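Long-range contacts in Exo-poly-alpha-D-galacturonosidase (Thermotoga maritima, PDB 3JUR), which probably hydrolyses polygalacturonate, the backbone of pectin, releasing sugar from the chain ends, as a heat-active family 28 glycoside hydrolase: residues E368-V373 and L395-V400; S332-Y337 and L360-E365; V68-P73 and T87-P92; V132-A137 and K207-P212; A294-L299 and N321-L326. One frame throughout, in Å; residues are numbered along the deposited sequence.

Interaction 1. Residues E368-V373 and L395-V400; sequences EYLPVV and LENDYV
V373, D398 and Y399 together grip one water between the two segments. V373 N donates to it over 2.9 Å. D398 OD1 and Y399 O both lie 2.8 Å from the water, which has more acceptors around it than protons to give. The water bridges a place where the two backbones are still apart, for V373 pairs directly with K401 just beyond it. D398 reaches in because its CG stands anti to the backbone N (chi1 -171°), which lays OD2 against the P371 ring, with OD2 and P371 CD 3.4 Å apart. Next to this, L370 crosses N397 at about a right angle and lays both methyls over one face of its amide: L370 CD2 lies 3.5 Å from N397 OD1, and L370 CD1 3.7 Å from N397 ND2. The same L370 CD2 packs on L395 CD1 at 3.9 Å. L395 to D398 is a type I turn, and this turn presents both the amide and the carboxylate to the neighbouring segment. Deeper in, V373 and V400 meet by their CG1 methyls beside L360. Loops stacked like this, running into parallel strands, are what successive coils of the right-handed parallel beta-helix of family 28 produce.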
# COMPACT_ATOMS: atom_id res chain seq x y z
N GLU D 368 34.10 23.51 16.71
CA GLU D 368 34.93 22.38 17.13
C GLU D 368 34.25 21.44 18.12
O GLU D 368 34.90 20.58 18.71
CB GLU D 368 36.24 22.89 17.74
CG GLU D 368 37.35 23.16 16.73
CD GLU D 368 37.16 24.44 15.92
OE1 GLU D 368 36.25 25.24 16.25
OE2 GLU D 368 37.93 24.64 14.95
N TYR D 369 32.94 21.60 18.28
CA TYR D 369 32.19 20.84 19.29
C TYR D 369 31.04 20.04 18.68
O TYR D 369 29.90 20.49 18.65
CB TYR D 369 31.71 21.77 20.41
CG TYR D 369 32.82 22.61 21.01
CD1 TYR D 369 33.61 22.13 22.06
CD2 TYR D 369 33.10 23.88 20.50
CE1 TYR D 369 34.65 22.91 22.59
CE2 TYR D 369 34.12 24.66 21.03
CZ TYR D 369 34.89 24.18 22.07
OH TYR D 369 35.90 24.96 22.58
N LEU D 370 31.37 18.84 18.19
CA LEU D 370 30.42 17.98 17.50
C LEU D 370 29.37 17.43 18.47
O LEU D 370 29.72 16.83 19.48
CB LEU D 370 31.15 16.84 16.77
CG LEU D 370 32.12 17.20 15.63
CD1 LEU D 370 33.10 16.06 15.34
CD2 LEU D 370 31.39 17.63 14.35
N PRO D 371 28.08 17.67 18.18
CA PRO D 371 27.01 17.21 19.07
C PRO D 371 26.72 15.72 18.93
O PRO D 371 26.77 15.17 17.82
CB PRO D 371 25.80 18.04 18.63
CG PRO D 371 26.07 18.41 17.22
CD PRO D 371 27.56 18.45 17.03
N VAL D 372 26.42 15.07 20.05
CA VAL D 372 26.02 13.67 20.02
C VAL D 372 24.51 13.64 19.83
O VAL D 372 23.78 14.15 20.67
CB VAL D 372 26.43 12.93 21.32
CG1 VAL D 372 25.95 11.47 21.29
CG2 VAL D 372 27.95 12.99 21.55
N VAL D 373 24.05 13.10 18.71
CA VAL D 373 22.61 13.00 18.43
C VAL D 373 22.28 11.54 18.12
O VAL D 373 22.63 11.03 17.04
CB VAL D 373 22.14 13.94 17.27
CG1 VAL D 373 20.63 13.86 17.08
CG2 VAL D 373 22.56 15.39 17.54
N LEU D 395 26.33 15.08 10.06
CA LEU D 395 27.58 15.58 9.47
C LEU D 395 28.46 14.40 9.06
O LEU D 395 28.35 13.32 9.62
CB LEU D 395 28.31 16.51 10.45
CG LEU D 395 27.46 17.62 11.08
CD1 LEU D 395 28.13 18.21 12.32
CD2 LEU D 395 27.13 18.72 10.06
N GLU D 396 29.33 14.63 8.08
CA GLU D 396 30.27 13.61 7.58
C GLU D 396 31.10 12.95 8.70
O GLU D 396 31.32 11.73 8.70
CB GLU D 396 31.17 14.21 6.49
CG GLU D 396 32.26 13.28 5.98
CD GLU D 396 32.68 13.56 4.54
OE1 GLU D 396 32.40 14.67 4.00
OE2 GLU D 396 33.30 12.65 3.93
N ASN D 397 31.55 13.75 9.67
CA ASN D 397 32.26 13.25 10.85
C ASN D 397 31.38 13.11 12.11
O ASN D 397 31.90 13.01 13.23
CB ASN D 397 33.46 14.17 11.14
CG ASN D 397 33.05 15.62 11.38
OD1 ASN D 397 31.87 15.99 11.26
ND2 ASN D 397 34.02 16.45 11.73
N ASP D 398 30.06 13.09 11.94
CA ASP D 398 29.13 13.02 13.06
C ASP D 398 27.74 12.60 12.57
O ASP D 398 26.84 13.42 12.40
CB ASP D 398 29.07 14.38 13.79
CG ASP D 398 28.30 14.34 15.10
OD1 ASP D 398 27.97 13.24 15.60
OD2 ASP D 398 28.02 15.43 15.64
N TYR D 399 27.58 11.30 12.30
CA TYR D 399 26.30 10.75 11.89
C TYR D 399 25.25 10.89 12.98
O TYR D 399 25.56 10.77 14.16
CB TYR D 399 26.46 9.26 11.57
CG TYR D 399 26.80 8.92 10.13
CD1 TYR D 399 27.87 9.54 9.47
CD2 TYR D 399 26.09 7.94 9.45
CE1 TYR D 399 28.20 9.20 8.15
CE2 TYR D 399 26.42 7.59 8.13
CZ TYR D 399 27.47 8.22 7.50
OH TYR D 399 27.77 7.89 6.21
N VAL D 400 24.00 11.13 12.56
CA VAL D 400 22.83 10.91 13.41
C VAL D 400 22.67 9.38 13.57
O VAL D 400 22.67 8.63 12.58
CB VAL D 400 21.56 11.54 12.79
CG1 VAL D 400 20.34 11.33 13.68
CG2 VAL D 400 21.75 13.03 12.57
O HOH W 1 25.78 11.97 16.68

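Interaction 2. Residues S332-Y337 and L360-E365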
# COMPACT_ATOMS: atom_id res chain seq x y z
N SER D 332 27.76 22.23 15.06
CA SER D 332 29.09 21.93 15.62
C SER D 332 29.71 23.06 16.48
O SER D 332 30.86 22.93 16.91
CB SER D 332 30.05 21.43 14.54
OG SER D 332 30.19 22.37 13.48
N ARG D 333 28.98 24.14 16.72
CA ARG D 333 29.39 25.11 17.75
C ARG D 333 28.85 24.69 19.12
O ARG D 333 29.35 25.17 20.14
CB ARG D 333 28.88 26.54 17.45
CG ARG D 333 28.78 26.92 15.99
CD ARG D 333 29.83 27.93 15.59
NE ARG D 333 29.43 29.30 15.91
CZ ARG D 333 29.74 30.37 15.17
NH1 ARG D 333 30.43 30.24 14.05
NH2 ARG D 333 29.34 31.57 15.56
N ARG D 334 27.85 23.80 19.14
CA ARG D 334 27.08 23.51 20.36
C ARG D 334 27.68 22.49 21.30
O ARG D 334 27.53 22.61 22.51
CB ARG D 334 25.65 23.06 20.02
CG ARG D 334 24.76 24.09 19.35
CD ARG D 334 24.28 25.17 20.31
NE ARG D 334 23.30 26.01 19.63
CZ ARG D 334 23.60 27.01 18.80
NH1 ARG D 334 24.87 27.34 18.56
NH2 ARG D 334 22.63 27.68 18.21
N GLY D 335 28.32 21.46 20.75
CA GLY D 335 28.71 20.29 21.55
C GLY D 335 27.47 19.71 22.21
O GLY D 335 26.37 19.79 21.65
N GLY D 336 27.65 19.13 23.40
CA GLY D 336 26.55 18.53 24.15
C GLY D 336 25.95 17.32 23.45
O GLY D 336 26.60 16.69 22.61
N TYR D 337 24.71 17.00 23.81
CA TYR D 337 24.02 15.83 23.27
C TYR D 337 22.50 16.01 23.26
O TYR D 337 21.95 16.84 23.99
CB TYR D 337 24.40 14.56 24.05
CG TYR D 337 24.11 14.64 25.54
CD1 TYR D 337 22.84 14.33 26.04
CD2 TYR D 337 25.11 15.02 26.44
CE1 TYR D 337 22.57 14.40 27.40
CE2 TYR D 337 24.84 15.10 27.81
CZ TYR D 337 23.56 14.78 28.28
OH TYR D 337 23.28 14.85 29.63
N LEU D 360 21.62 18.86 12.02
CA LEU D 360 22.88 19.15 12.70
C LEU D 360 23.64 20.31 12.04
O LEU D 360 24.82 20.51 12.30
CB LEU D 360 23.77 17.91 12.82
CG LEU D 360 23.54 16.96 13.99
CD1 LEU D 360 22.18 16.26 13.93
CD2 LEU D 360 24.67 15.94 14.07
N ARG D 361 22.93 21.07 11.20
CA ARG D 361 23.50 22.22 10.50
C ARG D 361 22.73 23.51 10.80
O ARG D 361 22.63 24.39 9.95
CB ARG D 361 23.49 21.98 8.99
CG ARG D 361 24.38 20.86 8.53
CD ARG D 361 23.89 20.34 7.20
NE ARG D 361 24.14 18.91 7.07
CZ ARG D 361 23.81 18.17 6.01
NH1 ARG D 361 23.20 18.74 4.97
NH2 ARG D 361 24.09 16.87 6.00
N TYR D 362 22.20 23.61 12.02
CA TYR D 362 21.41 24.76 12.44
C TYR D 362 22.14 26.10 12.25
O TYR D 362 23.29 26.25 12.68
CB TYR D 362 21.00 24.60 13.89
CG TYR D 362 20.05 25.67 14.35
CD1 TYR D 362 18.71 25.64 13.97
CD2 TYR D 362 20.49 26.72 15.16
CE1 TYR D 362 17.83 26.63 14.38
CE2 TYR D 362 19.61 27.71 15.58
CZ TYR D 362 18.29 27.65 15.19
OH TYR D 362 17.41 28.62 15.59
N ASP D 363 21.45 27.06 11.62
CA ASP D 363 22.00 28.39 11.27
C ASP D 363 23.23 28.36 10.35
O ASP D 363 23.89 29.38 10.17
CB ASP D 363 22.30 29.25 12.52
CG ASP D 363 21.06 29.90 13.13
OD1 ASP D 363 19.95 29.75 12.58
OD2 ASP D 363 21.20 30.56 14.18
N ASN D 364 23.52 27.20 9.77
CA ASN D 364 24.71 26.99 8.92
C ASN D 364 26.01 27.44 9.59
O ASN D 364 26.89 28.00 8.94
CB ASN D 364 24.53 27.65 7.55
CG ASN D 364 23.43 27.02 6.74
OD1 ASN D 364 23.67 26.14 5.90
ND2 ASN D 364 22.19 27.44 6.99
N GLU D 365 26.12 27.17 10.88
CA GLU D 365 27.26 27.58 11.68
C GLU D 365 28.05 26.37 12.13
O GLU D 365 27.47 25.33 12.48
CB GLU D 365 26.81 28.38 12.90
CG GLU D 365 26.32 29.77 12.55
CD GLU D 365 25.87 30.56 13.76
OE1 GLU D 365 25.80 31.80 13.65
OE2 GLU D 365 25.60 29.94 14.81
O HOH W 2 27.30 21.81 12.09
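R333 lies flat against E365, guanidinium over carboxylate, with the two planes 14° apart. The chain of R333 gets there by bending twice, at chi2 (-110°) and again at chi3, whereas E365 runs straight beyond its CG. Their aliphatic parts touch first, R333 CG against E365 CB at 3.9 Å. Farther out, R333 NH2 and E365 OE1 are 4.0 Å apart, but the carboxylate lies over the guanidinium face, where it cannot take an N-H bond. The attraction is therefore one of stacked opposite charges, longer than a salt bridge and without its directional bond.

R334 takes another course. A bend at chi2 (-74°) carries its guanidinium to Y362, where NH2 comes within 3.8 Å of CD2 at an oblique approach. Its main polar partners are S303 O, which accepts from NE, and D270, which forms a salt bridge with NH1, so Y362 mostly flanks a group already fixed by others. Where the backbones come near each other, a water accepts from S332 N at 3.0 Å and donates to L360 O at 2.8 Å, while S332 OG is bonded to G367 N. G335 and G336 follow with positive phi and swing the chain round toward strand 337-349. Both segments are loops between strands, stacked side by side as in neighbouring coils of the parallel beta-helix.

Interaction 3. Residues V68-P73 and T87-P92; sequences VFLTGP and TIKFIP
F69 and F90 both meet the opposite strand by the rims of their rings. T87 O lies in the plane of the F69 ring, 3.6 Å from its CD2; at F90 it is G72 that sits at the edge, G72 O being 3.5 Å from F90 CD2, with P73 CA close by. F90 also runs beside T71, both pointing the same way. T71 turns its OG1 anti to the backbone N (chi1 174°), where the hydroxyl donates to G72 O over 2.7 Å. The same rotation makes the methyl face I88, so T71 CG2 lands 3.6 Å from I88 CG2, with F47 of helix 44-57 covering both residues. Exchange of T71 for a glycine would probably open a gap against I88 and F90 and leave G72 O without its hydroxyl partner.

On the other side of the sheet V68, L70, T87 and K89 stand together. K89 lays its methylene chain along L70, CD to L70 CD2 at 3.7 Å, and sends its ammonium to D134 and S136. Strands 68-71 and 87-90 run parallel, twisted by 30°, and four backbone bonds fix the register, from F69 N to T87 O (2.9 Å) up to I91 N to T71 O (2.8 Å). The pairing thus separates two chemistries: a buried, largely apolar side, its one hydroxyl (T71) bonded to G72 O, and a partly exposed side where a lysine is apolar along its stem and charged at its tip.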
# COMPACT_ATOMS: atom_id res chain seq x y z
N VAL D 68 -9.16 44.35 34.95
CA VAL D 68 -7.86 44.43 34.28
C VAL D 68 -6.90 45.23 35.16
O VAL D 68 -7.16 46.38 35.51
CB VAL D 68 -7.95 45.05 32.85
CG1 VAL D 68 -6.58 45.03 32.17
CG2 VAL D 68 -8.97 44.29 31.99
N PHE D 69 -5.78 44.60 35.52
CA PHE D 69 -4.82 45.18 36.46
C PHE D 69 -3.49 45.52 35.77
O PHE D 69 -2.75 44.63 35.36
CB PHE D 69 -4.60 44.22 37.63
CG PHE D 69 -5.81 44.06 38.51
CD1 PHE D 69 -6.00 44.89 39.61
CD2 PHE D 69 -6.76 43.09 38.24
CE1 PHE D 69 -7.12 44.75 40.43
CE2 PHE D 69 -7.89 42.94 39.05
CZ PHE D 69 -8.06 43.77 40.15
N LEU D 70 -3.23 46.82 35.65
CA LEU D 70 -1.99 47.32 35.03
C LEU D 70 -0.85 47.29 36.03
O LEU D 70 -1.00 47.74 37.17
CB LEU D 70 -2.16 48.75 34.51
CG LEU D 70 -3.11 49.04 33.34
CD1 LEU D 70 -2.89 50.46 32.84
CD2 LEU D 70 -2.94 48.04 32.21
N THR D 71 0.30 46.77 35.60
CA THR D 71 1.46 46.63 36.47
C THR D 71 2.75 46.49 35.67
O THR D 71 2.74 46.04 34.52
CB THR D 71 1.32 45.42 37.46
OG1 THR D 71 2.55 45.24 38.18
CG2 THR D 71 1.01 44.14 36.71
N GLY D 72 3.87 46.86 36.30
CA GLY D 72 5.19 46.50 35.80
C GLY D 72 5.45 45.06 36.21
O GLY D 72 4.52 44.36 36.61
N PRO D 73 6.72 44.61 36.13
CA PRO D 73 7.04 43.21 36.42
C PRO D 73 6.65 42.81 37.85
O PRO D 73 6.71 43.63 38.76
CB PRO D 73 8.56 43.16 36.25
CG PRO D 73 9.01 44.55 36.50
CD PRO D 73 7.94 45.41 35.90
N THR D 87 -7.51 39.78 34.69
CA THR D 87 -6.39 39.93 33.78
C THR D 87 -5.27 40.72 34.47
O THR D 87 -5.53 41.76 35.10
CB THR D 87 -6.82 40.67 32.47
OG1 THR D 87 -7.79 39.89 31.76
CG2 THR D 87 -5.62 40.94 31.54
N ILE D 88 -4.05 40.21 34.38
CA ILE D 88 -2.87 41.00 34.72
C ILE D 88 -2.29 41.51 33.41
O ILE D 88 -1.81 40.72 32.58
CB ILE D 88 -1.81 40.18 35.51
CG1 ILE D 88 -2.38 39.68 36.84
CG2 ILE D 88 -0.57 41.04 35.76
CD1 ILE D 88 -1.48 38.72 37.61
N LYS D 89 -2.37 42.82 33.20
CA LYS D 89 -1.88 43.44 31.97
C LYS D 89 -0.62 44.23 32.25
O LYS D 89 -0.65 45.23 32.98
CB LYS D 89 -2.96 44.33 31.33
CG LYS D 89 -2.54 44.93 29.99
CD LYS D 89 -3.64 45.77 29.35
CE LYS D 89 -3.21 46.30 27.98
NZ LYS D 89 -2.80 45.19 27.08
N PHE D 90 0.48 43.80 31.66
CA PHE D 90 1.78 44.39 31.93
C PHE D 90 2.02 45.66 31.13
O PHE D 90 1.76 45.69 29.93
CB PHE D 90 2.89 43.37 31.71
CG PHE D 90 2.87 42.27 32.72
CD1 PHE D 90 2.12 41.11 32.50
CD2 PHE D 90 3.56 42.39 33.92
CE1 PHE D 90 2.08 40.10 33.44
CE2 PHE D 90 3.52 41.38 34.87
CZ PHE D 90 2.78 40.24 34.63
N ILE D 91 2.49 46.70 31.81
CA ILE D 91 2.79 47.98 31.16
C ILE D 91 4.09 47.85 30.36
O ILE D 91 5.15 47.60 30.93
CB ILE D 91 2.83 49.15 32.17
CG1 ILE D 91 1.52 49.23 32.96
CG2 ILE D 91 3.09 50.47 31.44
CD1 ILE D 91 1.60 50.03 34.26
N PRO D 92 4.01 48.02 29.02
CA PRO D 92 5.14 47.78 28.13
C PRO D 92 6.12 48.97 28.03
O PRO D 92 6.44 49.41 26.92
CB PRO D 92 4.45 47.53 26.79
CG PRO D 92 3.24 48.43 26.84
CD PRO D 92 2.81 48.46 28.28

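Interaction 4. Residues V132-A137 and K207-P212; sequences VLDGSA and KIINSP
D134 points its carboxylate at N210 because its CG lies anti to the backbone N (chi1 178°), while N210 turns its CG beside its own N (chi1 -50°). N210 ND2 then donates to D134 OD1 in a short, straight bond of 2.6 Å that lies in the amide plane but reaches the carboxylate from above. S136 N reaches the same OD1 at 3.0 Å from the opposite face, closing an Asx turn, and D134 OD2 forms a salt bridge with K89. A leucine in place of D134 would probably leave N210 ND2 and S136 N without their acceptor and K89 without its carboxylate mate, and free the turn to shift. I209 packs its CD1 against V132 CG1 at 3.8 Å. On the strands' opposite face, L133 and I208 lie side by side next to F192.

The backbones pair in parallel, L133 N to K207 O at 2.8 Å and I209 N to L133 O at 3.0 Å. Into the turn follow G135 N on I209 O and A137 N on N210 O, both 3.1 Å. At G135 a side chain would run into N210 O. Strands in register that leave through matching turns are the signature of stacked coils in a parallel beta-helix.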
# COMPACT_ATOMS: atom_id res chain seq x y z
N VAL D 132 -6.05 35.82 32.92
CA VAL D 132 -5.17 36.10 31.78
C VAL D 132 -3.91 36.85 32.21
O VAL D 132 -3.96 37.77 33.04
CB VAL D 132 -5.94 36.91 30.69
CG1 VAL D 132 -5.04 37.23 29.49
CG2 VAL D 132 -7.19 36.15 30.24
N LEU D 133 -2.78 36.44 31.65
CA LEU D 133 -1.55 37.23 31.72
C LEU D 133 -1.32 37.86 30.35
O LEU D 133 -1.16 37.16 29.34
CB LEU D 133 -0.36 36.37 32.15
CG LEU D 133 -0.48 35.50 33.42
CD1 LEU D 133 0.80 34.73 33.65
CD2 LEU D 133 -0.86 36.31 34.67
N ASP D 134 -1.33 39.18 30.31
CA ASP D 134 -1.26 39.93 29.05
C ASP D 134 0.01 40.79 29.03
O ASP D 134 0.09 41.82 29.71
CB ASP D 134 -2.52 40.78 28.89
CG ASP D 134 -2.52 41.64 27.63
OD1 ASP D 134 -1.57 41.58 26.81
OD2 ASP D 134 -3.50 42.39 27.47
N GLY D 135 1.00 40.34 28.27
CA GLY D 135 2.31 41.00 28.20
C GLY D 135 2.35 42.30 27.43
O GLY D 135 3.37 43.00 27.45
N SER D 136 1.25 42.61 26.74
CA SER D 136 1.08 43.84 25.96
C SER D 136 2.07 44.05 24.80
O SER D 136 2.24 45.18 24.33
CB SER D 136 1.06 45.08 26.86
OG SER D 136 -0.01 45.01 27.80
N ALA D 137 2.72 42.98 24.36
CA ALA D 137 3.60 43.07 23.19
C ALA D 137 2.78 43.11 21.90
O ALA D 137 1.75 42.44 21.78
CB ALA D 137 4.57 41.91 23.16
N LYS D 207 -4.40 31.78 30.91
CA LYS D 207 -4.14 32.05 29.51
C LYS D 207 -3.02 33.09 29.40
O LYS D 207 -2.98 34.05 30.18
CB LYS D 207 -5.40 32.56 28.81
CG LYS D 207 -5.25 32.68 27.30
CD LYS D 207 -6.49 33.27 26.65
CE LYS D 207 -6.36 33.24 25.15
NZ LYS D 207 -7.56 33.78 24.46
N ILE D 208 -2.12 32.91 28.44
CA ILE D 208 -1.01 33.84 28.20
C ILE D 208 -1.04 34.39 26.77
O ILE D 208 -0.99 33.61 25.81
CB ILE D 208 0.36 33.18 28.48
CG1 ILE D 208 0.47 32.77 29.96
CG2 ILE D 208 1.51 34.13 28.10
CD1 ILE D 208 1.61 31.84 30.25
N ILE D 209 -1.11 35.72 26.66
CA ILE D 209 -1.20 36.45 25.39
C ILE D 209 -0.16 37.58 25.28
O ILE D 209 0.38 38.06 26.30
CB ILE D 209 -2.63 37.05 25.16
CG1 ILE D 209 -2.99 38.08 26.24
CG2 ILE D 209 -3.69 35.95 25.09
CD1 ILE D 209 -4.36 38.73 26.05
N ASN D 210 0.11 38.01 24.04
CA ASN D 210 0.95 39.17 23.75
C ASN D 210 2.29 39.11 24.49
O ASN D 210 2.66 40.05 25.21
CB ASN D 210 0.22 40.49 24.09
CG ASN D 210 -1.18 40.59 23.50
OD1 ASN D 210 -1.40 40.35 22.31
ND2 ASN D 210 -2.14 40.97 24.33
N SER D 211 3.01 38.01 24.31
CA SER D 211 4.29 37.80 24.97
C SER D 211 5.41 38.56 24.25
O SER D 211 5.45 38.57 23.01
CB SER D 211 4.62 36.32 25.03
OG SER D 211 5.90 36.09 25.59
N PRO D 212 6.31 39.21 25.02
CA PRO D 212 7.47 39.89 24.43
C PRO D 212 8.33 38.93 23.62
O PRO D 212 8.75 39.26 22.50
CB PRO D 212 8.23 40.40 25.66
CG PRO D 212 7.17 40.61 26.69
CD PRO D 212 6.20 39.46 26.47
O HOH W 3 0.00 41.33 20.31

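Interaction 5. Residues A294-L299 and N321-L326; sequences ASHGGL and NVERAL
R324 reaches across with NH1 and donates to H296 O at 2.7 Å, the oxygen lying in the guanidinium plane. The same NH1 forms a salt bridge with E323 OE1 at 2.9 Å, using the lone pair that faces away from the other carboxylate oxygen. E323, its chain extended, in turn spreads its carboxylate over one face of the H296 ring, the planes only 10° apart and OE1 3.8 Å from CD2. The residue itself is pinned by its backbone, E323 N donating to S295 O at 2.9 Å.

One shell out, R324 NE is paired with E354, which fixes the far side of the guanidinium. S295 OG accepts from G297 N in an ST turn and bonds to S262, so the bend beside H296 is set from the preceding coil. G298 N meets R324 O at 2.8 Å, and L299 N meets A325 O, also at 2.8 Å and nearly straight. A side chain on G298 would collide with A325 O. L299 and L326 then pack side by side against F343.

H296 and G297 match the His-Gly signature of family 28, and H296 touches D260 and D261, consistent with the neighbourhood of the active site. R324 grips the H296 carbonyl and E323 together, which probably steadies the carboxylate over the histidine ring.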
# COMPACT_ATOMS: atom_id res chain seq x y z
N ALA D 294 1.19 28.95 12.90
CA ALA D 294 2.42 29.69 13.15
C ALA D 294 3.54 28.89 13.84
O ALA D 294 4.71 29.26 13.74
CB ALA D 294 2.11 30.98 13.95
N SER D 295 3.19 27.81 14.54
CA SER D 295 4.16 27.03 15.31
C SER D 295 5.27 26.44 14.44
O SER D 295 4.99 25.82 13.42
CB SER D 295 3.48 25.92 16.12
OG SER D 295 4.45 25.13 16.79
N HIS D 296 6.51 26.61 14.88
CA HIS D 296 7.68 26.07 14.17
C HIS D 296 7.97 24.61 14.52
O HIS D 296 8.86 23.98 13.92
CB HIS D 296 8.91 26.93 14.48
CG HIS D 296 8.85 28.31 13.91
ND1 HIS D 296 9.97 29.09 13.75
CD2 HIS D 296 7.81 29.05 13.44
CE1 HIS D 296 9.63 30.25 13.22
NE2 HIS D 296 8.32 30.25 13.03
N GLY D 297 7.25 24.07 15.50
CA GLY D 297 7.43 22.70 15.94
C GLY D 297 6.57 22.36 17.15
O GLY D 297 6.35 23.21 18.02
N GLY D 298 6.09 21.13 17.19
CA GLY D 298 5.25 20.67 18.29
C GLY D 298 6.08 20.32 19.51
O GLY D 298 5.90 20.89 20.59
N LEU D 299 6.99 19.36 19.33
CA LEU D 299 8.00 19.03 20.33
C LEU D 299 9.37 19.28 19.73
O LEU D 299 9.75 18.65 18.73
CB LEU D 299 7.90 17.57 20.80
CG LEU D 299 8.90 17.35 21.96
CD1 LEU D 299 8.31 17.79 23.32
CD2 LEU D 299 9.43 15.96 22.01
N ASN D 321 -1.78 21.72 12.15
CA ASN D 321 -1.38 22.85 11.27
C ASN D 321 0.06 23.33 11.48
O ASN D 321 0.50 24.28 10.82
CB ASN D 321 -2.36 24.04 11.37
CG ASN D 321 -3.82 23.63 11.22
OD1 ASN D 321 -4.17 22.77 10.42
ND2 ASN D 321 -4.70 24.27 11.99
N VAL D 322 0.79 22.64 12.36
CA VAL D 322 2.15 23.03 12.75
C VAL D 322 3.16 22.84 11.62
O VAL D 322 2.92 22.06 10.70
CB VAL D 322 2.63 22.28 14.02
CG1 VAL D 322 1.65 22.51 15.18
CG2 VAL D 322 2.81 20.76 13.75
N GLU D 323 4.28 23.55 11.69
CA GLU D 323 5.31 23.39 10.67
C GLU D 323 5.97 22.02 10.76
O GLU D 323 6.26 21.40 9.74
CB GLU D 323 6.36 24.49 10.76
CG GLU D 323 5.87 25.86 10.30
CD GLU D 323 6.98 26.91 10.30
OE1 GLU D 323 8.13 26.58 10.63
OE2 GLU D 323 6.68 28.09 9.97
N ARG D 324 6.21 21.59 12.00
CA ARG D 324 6.91 20.34 12.30
C ARG D 324 6.33 19.72 13.56
O ARG D 324 5.97 20.43 14.51
CB ARG D 324 8.41 20.59 12.52
CG ARG D 324 9.10 21.23 11.33
CD ARG D 324 10.51 21.72 11.61
NE ARG D 324 10.88 22.62 10.52
CZ ARG D 324 10.59 23.92 10.48
NH1 ARG D 324 9.98 24.50 11.52
NH2 ARG D 324 10.93 24.63 9.42
N ALA D 325 6.26 18.40 13.59
CA ALA D 325 5.77 17.70 14.77
C ALA D 325 6.89 17.50 15.78
O ALA D 325 6.76 17.88 16.95
CB ALA D 325 5.13 16.37 14.38
N LEU D 326 8.00 16.92 15.31
CA LEU D 326 9.17 16.65 16.13
C LEU D 326 10.38 17.27 15.43
O LEU D 326 10.63 17.02 14.25
CB LEU D 326 9.39 15.14 16.32
CG LEU D 326 10.67 14.67 17.05
CD1 LEU D 326 10.72 15.14 18.52
CD2 LEU D 326 10.84 13.16 16.98

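Overall arrangement
The five contacts follow one beta-helix along its length. Interactions 3 and 4 lie toward one end, centres 9 Å apart, and share a sheet: strand 87-90 pairs with 132-134 through I88 and V132, and K89 of the first holds D134 of the second. Interactions 1 and 2 lie on the other side of the chain's centre, their centres 8 Å apart, probably joined by backbone bonds from Y369 to S332 and G335. Interaction 5 lies closest to the chain's centre; its nearest atoms are about 12 Å from interaction 4 and about 8 Å from interaction 2. Its histidine probably marks the active-site region. From interaction 1 to interaction 3 the centres span 45 Å.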